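PDB 3ISU: Ras GTPase-activating-like protein IQGAP3 from Homo sapiens, which probably serves as a calmodulin-binding signalling scaffold related to Ras GTPase-activating proteins. Local coordinates for residues F79-Q84 against F112-K117; V94-M97 against A103-N106; V39-L44 against R50-D55. All blocks are in the same frame, centred on the assembly; numbering follows the deposited sequence.

From the N terminus, the first contact to close is contact 3: I41 and L44, at and just past the end of strand 38-41, meet V52 at the start of strand 52-58, closing a short loop and joining an edge of the three-stranded sheet to the four-stranded one. Contact 1 opens later, at the end of strand 74-82, and closes on the C-terminal helix 107-119. Contact 2, the hairpin of strands 96-99 and 103-106, is nested inside that long loop. L81 of contact 1 packs on M97 of contact 2, while K104 of contact 2 bonds through its backbone to V39 and E40 of contact 3. Contacts 1 and 3 do not touch; contact 2 touches both.

Contact 1: residues F79-Q84 against F112-K117; sequences FQLHYQ and FLLNKK
Y83 reaches across to N115 end-on, its side chain meeting that of the asparagine at about a right angle. The phenol OH donates to the amide oxygen: Y83 OH to N115 OD1 is 2.5 Å, very short, so the exact length deserves caution. OD1 sits at the rim of the ring, near the ring plane, and the amide is turned 36° out of that plane. The tyrosine extends toward helix 107-119 because its CG stands anti to the backbone N (chi1 -164°). One helix position earlier, L114 is directed toward the strand end and divides its CD1 between two neighbours. L114 CD1 lies 4.3 Å from Y83 CD1, approaching the ring obliquely, and is equally 4.3 Å from L81 CD1. L81 also packs on L110 of the same helix and on V67 of strand 64-71, while I111 and L119 add further helix side chains against Y83. The contact thus seats the C-terminal helix on the junction where strand 74-82 runs into helix 83-91, with H82 at the N-cap. Chemically it is an apolar cluster of L81, L114 and the Y83 ring beside one polar link, in which the amide oxygen satisfies the phenol proton and probably limits rotation of the N115 amide.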
ATOM      1  N   PHE A  79      -8.688   3.352   3.495  1.00 35.27           N
ATOM      2  CA  PHE A  79      -8.571   4.608   2.755  1.00 36.68           C
ATOM      3  C   PHE A  79      -8.250   4.333   1.269  1.00 35.96           C
ATOM      4  O   PHE A  79      -8.035   3.192   0.868  1.00 35.52           O
ATOM      5  CB  PHE A  79      -7.508   5.478   3.363  1.00 37.36           C
ATOM      6  CG  PHE A  79      -6.166   5.017   3.045  1.00 39.97           C
ATOM      7  CD1 PHE A  79      -5.469   5.588   1.990  1.00 42.59           C
ATOM      8  CD2 PHE A  79      -5.604   3.997   3.748  1.00 41.22           C
ATOM      9  CE1 PHE A  79      -4.245   5.148   1.664  1.00 44.10           C
ATOM     10  CE2 PHE A  79      -4.356   3.559   3.430  1.00 44.95           C
ATOM     11  CZ  PHE A  79      -3.675   4.127   2.390  1.00 45.24           C
ATOM     12  N   GLN A  80      -8.201   5.414   0.511  1.00 35.04           N
ATOM     13  CA  GLN A  80      -8.278   5.355  -0.936  1.00 35.16           C
ATOM     14  C   GLN A  80      -7.004   5.923  -1.524  1.00 33.53           C
ATOM     15  O   GLN A  80      -6.579   7.026  -1.122  1.00 34.27           O
ATOM     16  CB  GLN A  80      -9.497   6.125  -1.408  1.00 36.04           C
ATOM     17  CG  GLN A  80     -10.853   5.694  -0.821  1.00 39.64           C
ATOM     18  CD  GLN A  80     -11.215   4.221  -1.012  1.00 45.07           C
ATOM     19  OE1 GLN A  80     -11.061   3.649  -2.105  1.00 48.21           O
ATOM     20  NE2 GLN A  80     -11.732   3.602   0.058  1.00 46.25           N
ATOM     21  N   LEU A  81      -6.335   5.123  -2.368  1.00 30.45           N
ATOM     22  CA  LEU A  81      -5.137   5.540  -3.101  1.00 29.93           C
ATOM     23  C   LEU A  81      -5.633   5.862  -4.519  1.00 28.42           C
ATOM     24  O   LEU A  81      -6.401   5.096  -5.083  1.00 27.64           O
ATOM     25  CB  LEU A  81      -4.099   4.411  -3.218  1.00 30.26           C
ATOM     26  CG  LEU A  81      -2.979   4.063  -2.237  1.00 35.18           C
ATOM     27  CD1 LEU A  81      -2.244   2.871  -2.789  1.00 34.34           C
ATOM     28  CD2 LEU A  81      -2.006   5.247  -2.103  1.00 37.04           C
ATOM     29  N   HIS A  82      -5.186   6.983  -5.068  1.00 27.09           N
ATOM     30  CA  HIS A  82      -5.484   7.341  -6.437  1.00 26.46           C
ATOM     31  C   HIS A  82      -4.188   7.328  -7.236  1.00 24.61           C
ATOM     32  O   HIS A  82      -3.193   7.970  -6.876  1.00 23.97           O
ATOM     33  CB  HIS A  82      -6.153   8.702  -6.479  1.00 27.43           C
ATOM     34  CG  HIS A  82      -7.509   8.704  -5.859  1.00 30.71           C
ATOM     35  ND1 HIS A  82      -8.647   8.405  -6.575  1.00 32.12           N
ATOM     36  CD2 HIS A  82      -7.913   8.946  -4.586  1.00 32.48           C
ATOM     37  CE1 HIS A  82      -9.700   8.500  -5.780  1.00 34.30           C
ATOM     38  NE2 HIS A  82      -9.281   8.804  -4.563  1.00 33.28           N
ATOM     39  N   TYR A  83      -4.209   6.582  -8.326  1.00 22.64           N
ATOM     40  CA  TYR A  83      -3.034   6.438  -9.148  1.00 22.09           C
ATOM     41  C   TYR A  83      -2.532   7.819  -9.599  1.00 21.36           C
ATOM     42  O   TYR A  83      -1.321   8.074  -9.594  1.00 21.27           O
ATOM     43  CB  TYR A  83      -3.394   5.576 -10.332  1.00 22.62           C
ATOM     44  CG  TYR A  83      -2.213   5.029 -11.056  1.00 24.69           C
ATOM     45  CD1 TYR A  83      -1.584   3.855 -10.650  1.00 27.54           C
ATOM     46  CD2 TYR A  83      -1.661   5.738 -12.115  1.00 26.78           C
ATOM     47  CE1 TYR A  83      -0.495   3.362 -11.350  1.00 26.83           C
ATOM     48  CE2 TYR A  83      -0.590   5.267 -12.765  1.00 27.51           C
ATOM     49  CZ  TYR A  83      -0.020   4.085 -12.410  1.00 28.80           C
ATOM     50  OH  TYR A  83       1.059   3.685 -13.148  1.00 33.48           O
ATOM     51  N   GLN A  84      -3.453   8.730  -9.924  1.00 21.75           N
ATOM     52  CA  GLN A  84      -3.061  10.060 -10.419  1.00 22.58           C
ATOM     53  C   GLN A  84      -2.328  10.881  -9.352  1.00 22.68           C
ATOM     54  O   GLN A  84      -1.382  11.628  -9.654  1.00 22.68           O
ATOM     55  CB  GLN A  84      -4.250  10.833 -10.953  1.00 21.61           C
ATOM     56  CG  GLN A  84      -3.863  12.210 -11.577  1.00 25.82           C
ATOM     57  CD  GLN A  84      -2.915  12.150 -12.789  1.00 26.36           C
ATOM     58  OE1 GLN A  84      -2.929  11.179 -13.591  1.00 26.88           O
ATOM     59  NE2 GLN A  84      -2.056  13.192 -12.923  1.00 26.81           N
ATOM     60  N   PHE A 112       4.837   0.820  -9.486  1.00 22.12           N
ATOM     61  CA  PHE A 112       5.214  -0.406 -10.171  1.00 23.57           C
ATOM     62  C   PHE A 112       4.391  -1.603  -9.704  1.00 23.62           C
ATOM     63  O   PHE A 112       3.842  -2.320 -10.518  1.00 22.55           O
ATOM     64  CB  PHE A 112       6.682  -0.656  -9.972  1.00 25.42           C
ATOM     65  CG  PHE A 112       7.184  -1.916 -10.638  1.00 30.53           C
ATOM     66  CD1 PHE A 112       7.127  -2.053 -12.005  1.00 36.46           C
ATOM     67  CD2 PHE A 112       7.744  -2.929  -9.884  1.00 38.96           C
ATOM     68  CE1 PHE A 112       7.626  -3.213 -12.628  1.00 40.07           C
ATOM     69  CE2 PHE A 112       8.238  -4.086 -10.490  1.00 41.19           C
ATOM     70  CZ  PHE A 112       8.170  -4.217 -11.857  1.00 41.51           C
ATOM     71  N   LEU A 113       4.217  -1.764  -8.403  1.00 24.90           N
ATOM     72  CA  LEU A 113       3.370  -2.851  -7.894  1.00 26.05           C
ATOM     73  C   LEU A 113       1.898  -2.772  -8.344  1.00 25.94           C
ATOM     74  O   LEU A 113       1.340  -3.778  -8.821  1.00 26.51           O
ATOM     75  CB  LEU A 113       3.419  -2.890  -6.378  1.00 26.12           C
ATOM     76  CG  LEU A 113       2.778  -4.099  -5.671  1.00 28.74           C
ATOM     77  CD1 LEU A 113       3.549  -5.397  -5.920  1.00 32.05           C
ATOM     78  CD2 LEU A 113       2.723  -3.787  -4.141  1.00 29.73           C
ATOM     79  N   LEU A 114       1.285  -1.598  -8.216  1.00 25.68           N
ATOM     80  CA  LEU A 114      -0.053  -1.373  -8.736  1.00 27.30           C
ATOM     81  C   LEU A 114      -0.164  -1.672 -10.253  1.00 29.26           C
ATOM     82  O   LEU A 114      -1.091  -2.382 -10.673  1.00 31.55           O
ATOM     83  CB  LEU A 114      -0.547   0.034  -8.423  1.00 26.39           C
ATOM     84  CG  LEU A 114      -0.716   0.390  -6.947  1.00 26.15           C
ATOM     85  CD1 LEU A 114      -1.125   1.871  -6.859  1.00 29.95           C
ATOM     86  CD2 LEU A 114      -1.723  -0.471  -6.239  1.00 28.37           C
ATOM     87  N   ASN A 115       0.789  -1.207 -11.037  1.00 30.32           N
ATOM     88  CA  ASN A 115       0.854  -1.516 -12.483  1.00 32.71           C
ATOM     89  C   ASN A 115       0.893  -3.018 -12.794  1.00 33.55           C
ATOM     90  O   ASN A 115       0.161  -3.501 -13.661  1.00 34.69           O
ATOM     91  CB  ASN A 115       2.127  -0.952 -13.137  1.00 33.13           C
ATOM     92  CG  ASN A 115       2.100   0.561 -13.323  1.00 34.50           C
ATOM     93  OD1 ASN A 115       1.062   1.200 -13.148  1.00 39.38           O
ATOM     94  ND2 ASN A 115       3.252   1.138 -13.711  1.00 38.01           N
ATOM     95  N   LYS A 116       1.825  -3.705 -12.143  1.00 35.15           N
ATOM     96  CA  LYS A 116       2.097  -5.108 -12.375  1.00 37.16           C
ATOM     97  C   LYS A 116       0.900  -5.951 -11.983  1.00 38.75           C
ATOM     98  O   LYS A 116       0.486  -6.867 -12.726  1.00 37.54           O
ATOM     99  CB  LYS A 116       3.311  -5.526 -11.559  1.00 37.86           C
ATOM    100  CG  LYS A 116       3.859  -6.920 -11.793  1.00 40.36           C
ATOM    101  CD  LYS A 116       5.227  -7.089 -11.075  1.00 41.50           C
ATOM    102  N   LYS A 117       0.331  -5.644 -10.826  1.00 39.45           N
ATOM    103  CA  LYS A 117      -0.733  -6.467 -10.278  1.00 41.23           C
ATOM    104  C   LYS A 117      -2.142  -6.109 -10.815  1.00 40.98           C
ATOM    105  O   LYS A 117      -3.008  -6.978 -10.883  1.00 42.18           O
ATOM    106  CB  LYS A 117      -0.661  -6.450  -8.737  1.00 42.13           C
ATOM    107  CG  LYS A 117       0.728  -6.861  -8.174  1.00 45.29           C
ATOM    108  CD  LYS A 117       0.958  -8.385  -8.148  1.00 50.22           C
ATOM    109  CE  LYS A 117       2.404  -8.767  -8.526  1.00 51.97           C
ATOM    110  NZ  LYS A 117       2.817 -10.118  -7.995  1.00 53.88           N
TER

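Contact 2: residues V94-M97 against A103-N106; sequences VAVM and AKVN
The amide of N106 has the carbonyl oxygen of A95 over one of its faces, with A95 O 3.5 Å from N106 ND2. Because the oxygen stands above the plane, this is a polar contact and not a well-aimed N-H bond. The other end of the amide is occupied: OD1 caps the backbone N of L109 at the start of helix 107-119. N106 reaches this position with CG anti to its own N (chi1 180°). Next along the strands, the flat peptide groups join edge to edge. M97 N donates to V105 O at 3.0 Å, in the carbonyl plane, and V105 N returns a bond to M97 O at 2.9 Å, with a nearly straight N-H...O angle of 169°. Each acceptor also takes a CA-H contact: V96 CA lies 3.1 Å from V105 O, and K104 CA 3.4 Å from M97 O. M97 and V105 are therefore a hydrogen-bonded pair of an antiparallel hairpin, and V96 and N106 the neighbouring non-hydrogen-bonded pair.

The side chains divide between the two faces of the sheet. On that of M97 and V105, the two run side by side, M97 CG packing on V105 CG2 at 3.6 Å. Beyond CG the methionine leads off to L86 and L89 of helix 83-91. On the face of V96 and N106, the aliphatic part of K104 passes V96 more loosely, V96 CG2 to K104 CD being 4.4 Å. The hairpin is thus zipped by paired backbone bonds, packed by M97 and V105 on the face toward helix 83-91 and mixed on the other, where V96 and the K104 chain share the face with N106, the link to helix 107-119.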
ATOM      1  N   VAL A  94       8.851  13.476  -5.385  1.00 26.34           N
ATOM      2  CA  VAL A  94       8.627  13.039  -4.000  1.00 25.03           C
ATOM      3  C   VAL A  94       8.907  11.512  -3.926  1.00 24.59           C
ATOM      4  O   VAL A  94       8.391  10.740  -4.734  1.00 25.89           O
ATOM      5  CB  VAL A  94       7.211  13.396  -3.518  1.00 24.96           C
ATOM      6  CG1 VAL A  94       6.931  12.729  -2.130  1.00 24.66           C
ATOM      7  CG2 VAL A  94       7.025  14.967  -3.461  1.00 26.95           C
ATOM      8  N   ALA A  95       9.748  11.092  -2.989  1.00 23.85           N
ATOM      9  CA  ALA A  95      10.189   9.725  -2.929  1.00 23.84           C
ATOM     10  C   ALA A  95       9.188   8.843  -2.236  1.00 24.14           C
ATOM     11  O   ALA A  95       9.077   7.701  -2.595  1.00 22.73           O
ATOM     12  CB  ALA A  95      11.528   9.557  -2.205  1.00 25.31           C
ATOM     13  N   VAL A  96       8.532   9.380  -1.223  1.00 26.38           N
ATOM     14  CA  VAL A  96       7.712   8.580  -0.327  1.00 28.20           C
ATOM     15  C   VAL A  96       6.353   9.211  -0.032  1.00 28.85           C
ATOM     16  O   VAL A  96       6.134  10.432  -0.169  1.00 28.21           O
ATOM     17  CB  VAL A  96       8.453   8.298   1.016  1.00 29.40           C
ATOM     18  CG1 VAL A  96       9.858   7.728   0.767  1.00 28.50           C
ATOM     19  CG2 VAL A  96       8.506   9.539   1.908  1.00 33.37           C
ATOM     20  N   MET A  97       5.424   8.355   0.351  1.00 28.75           N
ATOM     21  CA  MET A  97       4.144   8.796   0.831  1.00 29.81           C
ATOM     22  C   MET A  97       3.860   8.018   2.115  1.00 29.74           C
ATOM     23  O   MET A  97       4.437   6.965   2.306  1.00 27.88           O
ATOM     24  CB  MET A  97       3.084   8.677  -0.248  1.00 31.21           C
ATOM     25  CG  MET A  97       2.327   7.383  -0.491  1.00 34.90           C
ATOM     26  SD  MET A  97       0.644   7.658  -1.235  1.00 41.54           S
ATOM     27  CE  MET A  97      -0.298   8.297   0.157  1.00 46.47           C
ATOM     28  N   ALA A 103       3.390   4.573   8.245  1.00 29.74           N
ATOM     29  CA  ALA A 103       3.995   3.673   7.257  1.00 28.63           C
ATOM     30  C   ALA A 103       4.453   4.452   6.045  1.00 28.13           C
ATOM     31  O   ALA A 103       3.635   5.054   5.376  1.00 31.56           O
ATOM     32  CB  ALA A 103       3.023   2.577   6.825  1.00 28.61           C
ATOM     33  N   LYS A 104       5.719   4.414   5.720  1.00 26.90           N
ATOM     34  CA  LYS A 104       6.217   5.186   4.586  1.00 27.05           C
ATOM     35  C   LYS A 104       6.444   4.219   3.458  1.00 24.41           C
ATOM     36  O   LYS A 104       7.047   3.157   3.664  1.00 24.27           O
ATOM     37  CB  LYS A 104       7.511   5.902   4.925  1.00 28.36           C
ATOM     38  CG  LYS A 104       7.385   7.130   5.814  1.00 34.57           C
ATOM     39  CD  LYS A 104       8.798   7.781   5.885  1.00 38.75           C
ATOM     40  CE  LYS A 104       8.816   9.223   6.392  1.00 42.95           C
ATOM     41  NZ  LYS A 104      10.185   9.830   6.113  1.00 44.81           N
ATOM     42  N   VAL A 105       5.931   4.536   2.274  1.00 22.25           N
ATOM     43  CA  VAL A 105       6.033   3.663   1.119  1.00 21.17           C
ATOM     44  C   VAL A 105       6.727   4.424   0.004  1.00 21.51           C
ATOM     45  O   VAL A 105       6.563   5.668  -0.089  1.00 21.07           O
ATOM     46  CB  VAL A 105       4.691   3.081   0.621  1.00 22.01           C
ATOM     47  CG1 VAL A 105       4.112   2.117   1.662  1.00 23.57           C
ATOM     48  CG2 VAL A 105       3.695   4.167   0.310  1.00 23.92           C
ATOM     49  N   ASN A 106       7.526   3.711  -0.773  1.00 19.54           N
ATOM     50  CA  ASN A 106       8.252   4.311  -1.879  1.00 20.13           C
ATOM     51  C   ASN A 106       7.285   4.498  -3.048  1.00 19.48           C
ATOM     52  O   ASN A 106       6.681   3.558  -3.504  1.00 18.79           O
ATOM     53  CB  ASN A 106       9.363   3.383  -2.300  1.00 20.91           C
ATOM     54  CG  ASN A 106      10.167   3.947  -3.453  1.00 22.74           C
ATOM     55  OD1 ASN A 106       9.908   3.616  -4.590  1.00 21.79           O
ATOM     56  ND2 ASN A 106      11.094   4.861  -3.150  1.00 26.44           N
TER

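Contact 3: residues V39-L44 against R50-D55; sequences VEIEDL and RNVIFD
L44 N donates to I41 O at 3.1 Å, closing a turn whose two end residues both send their side chains to V52. It is a type II beta turn, with D43 in the positive-phi position (phi 65°) and its carboxylate held by a salt bridge to K102. The closer meeting is between methyls: L44 CD2 lies 3.5 Å from V52 CG2, and the two side chains overlap while running opposite ways. L44 CG stands anti to the backbone N (chi1 -167°), which carries the branch out toward the valine. I41 meets the second valine branch, I41 CD1 being 4.2 Å from V52 CG1, so each methyl of V52 has its own partner. The turn ends the edge strand 38-41 of the three-stranded sheet, whereas V52 begins an inner strand of the four-stranded antiparallel sheet; the contact therefore joins the two sheets across a buried apolar patch. Before the turn, V39 and E40 both face K104, a classic beta bulge in the edge strand. Around the patch, A29 of helix 29-35 packs against both I41 and V52, F71 of strand 64-71 touches V52, and L72 touches L44.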
ATOM      1  N   VAL A  39       9.166   1.350   3.190  1.00 22.86           N
ATOM      2  CA  VAL A  39      10.447   1.959   3.590  1.00 24.83           C
ATOM      3  C   VAL A  39      10.651   1.831   5.087  1.00 25.24           C
ATOM      4  O   VAL A  39      11.746   1.415   5.546  1.00 25.46           O
ATOM      5  CB  VAL A  39      10.482   3.461   3.173  1.00 25.80           C
ATOM      6  CG1 VAL A  39      11.687   4.180   3.793  1.00 28.16           C
ATOM      7  CG2 VAL A  39      10.514   3.537   1.660  1.00 28.03           C
ATOM      8  N   GLU A  40       9.616   2.168   5.835  1.00 25.60           N
ATOM      9  CA  GLU A  40       9.628   2.140   7.297  1.00 27.91           C
ATOM     10  C   GLU A  40       8.241   2.183   7.872  1.00 26.82           C
ATOM     11  O   GLU A  40       7.275   2.631   7.217  1.00 26.29           O
ATOM     12  CB  GLU A  40      10.439   3.309   7.889  1.00 29.89           C
ATOM     13  CG  GLU A  40       9.758   4.638   7.861  1.00 35.60           C
ATOM     14  CD  GLU A  40      10.538   5.763   8.636  1.00 42.05           C
ATOM     15  OE1 GLU A  40      11.782   5.753   8.593  1.00 44.80           O
ATOM     16  OE2 GLU A  40       9.890   6.647   9.272  1.00 43.40           O
ATOM     17  N   ILE A  41       8.113   1.733   9.122  1.00 25.59           N
ATOM     18  CA  ILE A  41       6.923   1.984   9.896  1.00 26.39           C
ATOM     19  C   ILE A  41       7.429   2.595  11.192  1.00 29.10           C
ATOM     20  O   ILE A  41       8.105   1.940  12.005  1.00 27.92           O
ATOM     21  CB  ILE A  41       6.040   0.741  10.184  1.00 25.73           C
ATOM     22  CG1 ILE A  41       5.598   0.045   8.871  1.00 25.94           C
ATOM     23  CG2 ILE A  41       4.848   1.168  10.974  1.00 26.70           C
ATOM     24  CD1 ILE A  41       4.765  -1.241   9.062  1.00 22.99           C
ATOM     25  N   GLU A  42       7.154   3.878  11.364  1.00 31.15           N
ATOM     26  CA  GLU A  42       7.674   4.590  12.517  1.00 33.80           C
ATOM     27  C   GLU A  42       7.195   3.925  13.816  1.00 33.21           C
ATOM     28  O   GLU A  42       6.038   3.565  13.926  1.00 32.75           O
ATOM     29  CB  GLU A  42       7.226   6.059  12.452  1.00 35.32           C
ATOM     30  CG  GLU A  42       8.213   6.977  13.072  1.00 39.75           C
ATOM     31  CD  GLU A  42       7.646   8.380  13.287  1.00 45.97           C
ATOM     32  OE1 GLU A  42       6.490   8.678  12.833  1.00 46.13           O
ATOM     33  OE2 GLU A  42       8.373   9.160  13.947  1.00 50.67           O
ATOM     34  N   ASP A  43       8.108   3.737  14.767  1.00 34.30           N
ATOM     35  CA  ASP A  43       7.803   3.124  16.078  1.00 35.36           C
ATOM     36  C   ASP A  43       7.365   1.657  15.995  1.00 35.00           C
ATOM     37  O   ASP A  43       6.698   1.172  16.909  1.00 35.85           O
ATOM     38  CB  ASP A  43       6.703   3.888  16.832  1.00 36.06           C
ATOM     39  CG  ASP A  43       7.064   5.343  17.083  1.00 40.35           C
ATOM     40  OD1 ASP A  43       8.222   5.597  17.466  1.00 44.58           O
ATOM     41  OD2 ASP A  43       6.196   6.217  16.845  1.00 45.74           O
ATOM     42  N   LEU A  44       7.686   0.958  14.900  1.00 32.88           N
ATOM     43  CA  LEU A  44       7.407  -0.475  14.859  1.00 31.90           C
ATOM     44  C   LEU A  44       8.703  -1.148  14.470  1.00 32.40           C
ATOM     45  O   LEU A  44       9.213  -0.920  13.373  1.00 32.31           O
ATOM     46  CB  LEU A  44       6.310  -0.852  13.854  1.00 31.38           C
ATOM     47  CG  LEU A  44       5.753  -2.281  13.984  1.00 30.71           C
ATOM     48  CD1 LEU A  44       5.056  -2.544  15.313  1.00 30.05           C
ATOM     49  CD2 LEU A  44       4.793  -2.575  12.843  1.00 29.11           C
ATOM     50  N   ARG A  50       5.968  -8.884   9.829  1.00 27.59           N
ATOM     51  CA  ARG A  50       5.182 -10.059   9.435  0.50 28.10           C
ATOM     52  C   ARG A  50       3.743  -9.976   9.932  1.00 28.50           C
ATOM     53  O   ARG A  50       2.859 -10.580   9.367  1.00 28.77           O
ATOM     54  CB  ARG A  50       5.830 -11.374   9.921  0.50 28.89           C
ATOM     55  CG  ARG A  50       7.136 -11.765   9.201  0.50 29.68           C
ATOM     56  CD  ARG A  50       7.724 -13.097   9.737  0.50 30.47           C
ATOM     57  NE  ARG A  50       7.319 -14.190   8.888  0.50 34.08           N
ATOM     58  CZ  ARG A  50       7.180 -15.453   9.275  0.50 35.09           C
ATOM     59  NH1 ARG A  50       7.410 -15.803  10.536  0.50 34.12           N
ATOM     60  NH2 ARG A  50       6.807 -16.355   8.382  0.50 35.22           N
ATOM     61  N   ASN A  51       3.500  -9.201  10.981  1.00 27.73           N
ATOM     62  CA  ASN A  51       2.186  -9.127  11.578  1.00 28.93           C
ATOM     63  C   ASN A  51       1.490  -7.817  11.250  1.00 28.12           C
ATOM     64  O   ASN A  51       0.607  -7.372  11.980  1.00 28.65           O
ATOM     65  CB  ASN A  51       2.320  -9.260  13.108  1.00 29.45           C
ATOM     66  CG  ASN A  51       2.971 -10.569  13.510  1.00 35.61           C
ATOM     67  OD1 ASN A  51       4.036 -10.581  14.156  1.00 43.99           O
ATOM     68  ND2 ASN A  51       2.352 -11.682  13.113  1.00 36.75           N
ATOM     69  N   VAL A  52       1.868  -7.204  10.132  1.00 25.42           N
ATOM     70  CA  VAL A  52       1.124  -6.058   9.624  1.00 24.69           C
ATOM     71  C   VAL A  52       0.701  -6.520   8.237  1.00 24.54           C
ATOM     72  O   VAL A  52       1.561  -6.907   7.450  1.00 22.99           O
ATOM     73  CB  VAL A  52       2.018  -4.812   9.506  1.00 23.00           C
ATOM     74  CG1 VAL A  52       1.327  -3.693   8.737  1.00 23.07           C
ATOM     75  CG2 VAL A  52       2.442  -4.315  10.886  1.00 25.77           C
ATOM     76  N   ILE A  53      -0.583  -6.472   7.939  1.00 24.83           N
ATOM     77  CA  ILE A  53      -1.094  -7.033   6.699  1.00 26.73           C
ATOM     78  C   ILE A  53      -1.850  -5.974   5.926  1.00 26.81           C
ATOM     79  O   ILE A  53      -2.728  -5.271   6.494  1.00 25.99           O
ATOM     80  CB  ILE A  53      -2.014  -8.257   6.977  1.00 28.55           C
ATOM     81  CG1 ILE A  53      -1.196  -9.380   7.627  1.00 32.76           C
ATOM     82  CG2 ILE A  53      -2.672  -8.760   5.685  1.00 31.01           C
ATOM     83  CD1 ILE A  53      -1.327  -9.421   9.151  1.00 39.01           C
ATOM     84  N   PHE A  54      -1.476  -5.829   4.641  1.00 26.79           N
ATOM     85  CA  PHE A  54      -2.155  -4.926   3.701  1.00 26.51           C
ATOM     86  C   PHE A  54      -2.962  -5.680   2.671  1.00 27.31           C
ATOM     87  O   PHE A  54      -2.472  -6.685   2.147  1.00 28.42           O
ATOM     88  CB  PHE A  54      -1.111  -4.106   2.962  1.00 27.43           C
ATOM     89  CG  PHE A  54      -0.334  -3.217   3.851  1.00 26.96           C
ATOM     90  CD1 PHE A  54      -0.861  -1.977   4.226  1.00 30.61           C
ATOM     91  CD2 PHE A  54       0.897  -3.605   4.331  1.00 27.87           C
ATOM     92  CE1 PHE A  54      -0.153  -1.139   5.045  1.00 27.47           C
ATOM     93  CE2 PHE A  54       1.609  -2.782   5.181  1.00 27.70           C
ATOM     94  CZ  PHE A  54       1.064  -1.556   5.557  1.00 27.36           C
ATOM     95  N   ASP A  55      -4.176  -5.218   2.378  1.00 26.95           N
ATOM     96  CA  ASP A  55      -4.992  -5.783   1.321  1.00 28.46           C
ATOM     97  C   ASP A  55      -5.417  -4.632   0.439  1.00 27.83           C
ATOM     98  O   ASP A  55      -6.039  -3.688   0.937  1.00 28.12           O
ATOM     99  CB  ASP A  55      -6.254  -6.448   1.860  1.00 29.18           C
ATOM    100  CG  ASP A  55      -5.964  -7.804   2.531  1.00 35.70           C
ATOM    101  OD1 ASP A  55      -5.676  -8.799   1.801  1.00 38.07           O
ATOM    102  OD2 ASP A  55      -6.022  -7.860   3.786  1.00 39.71           O
TER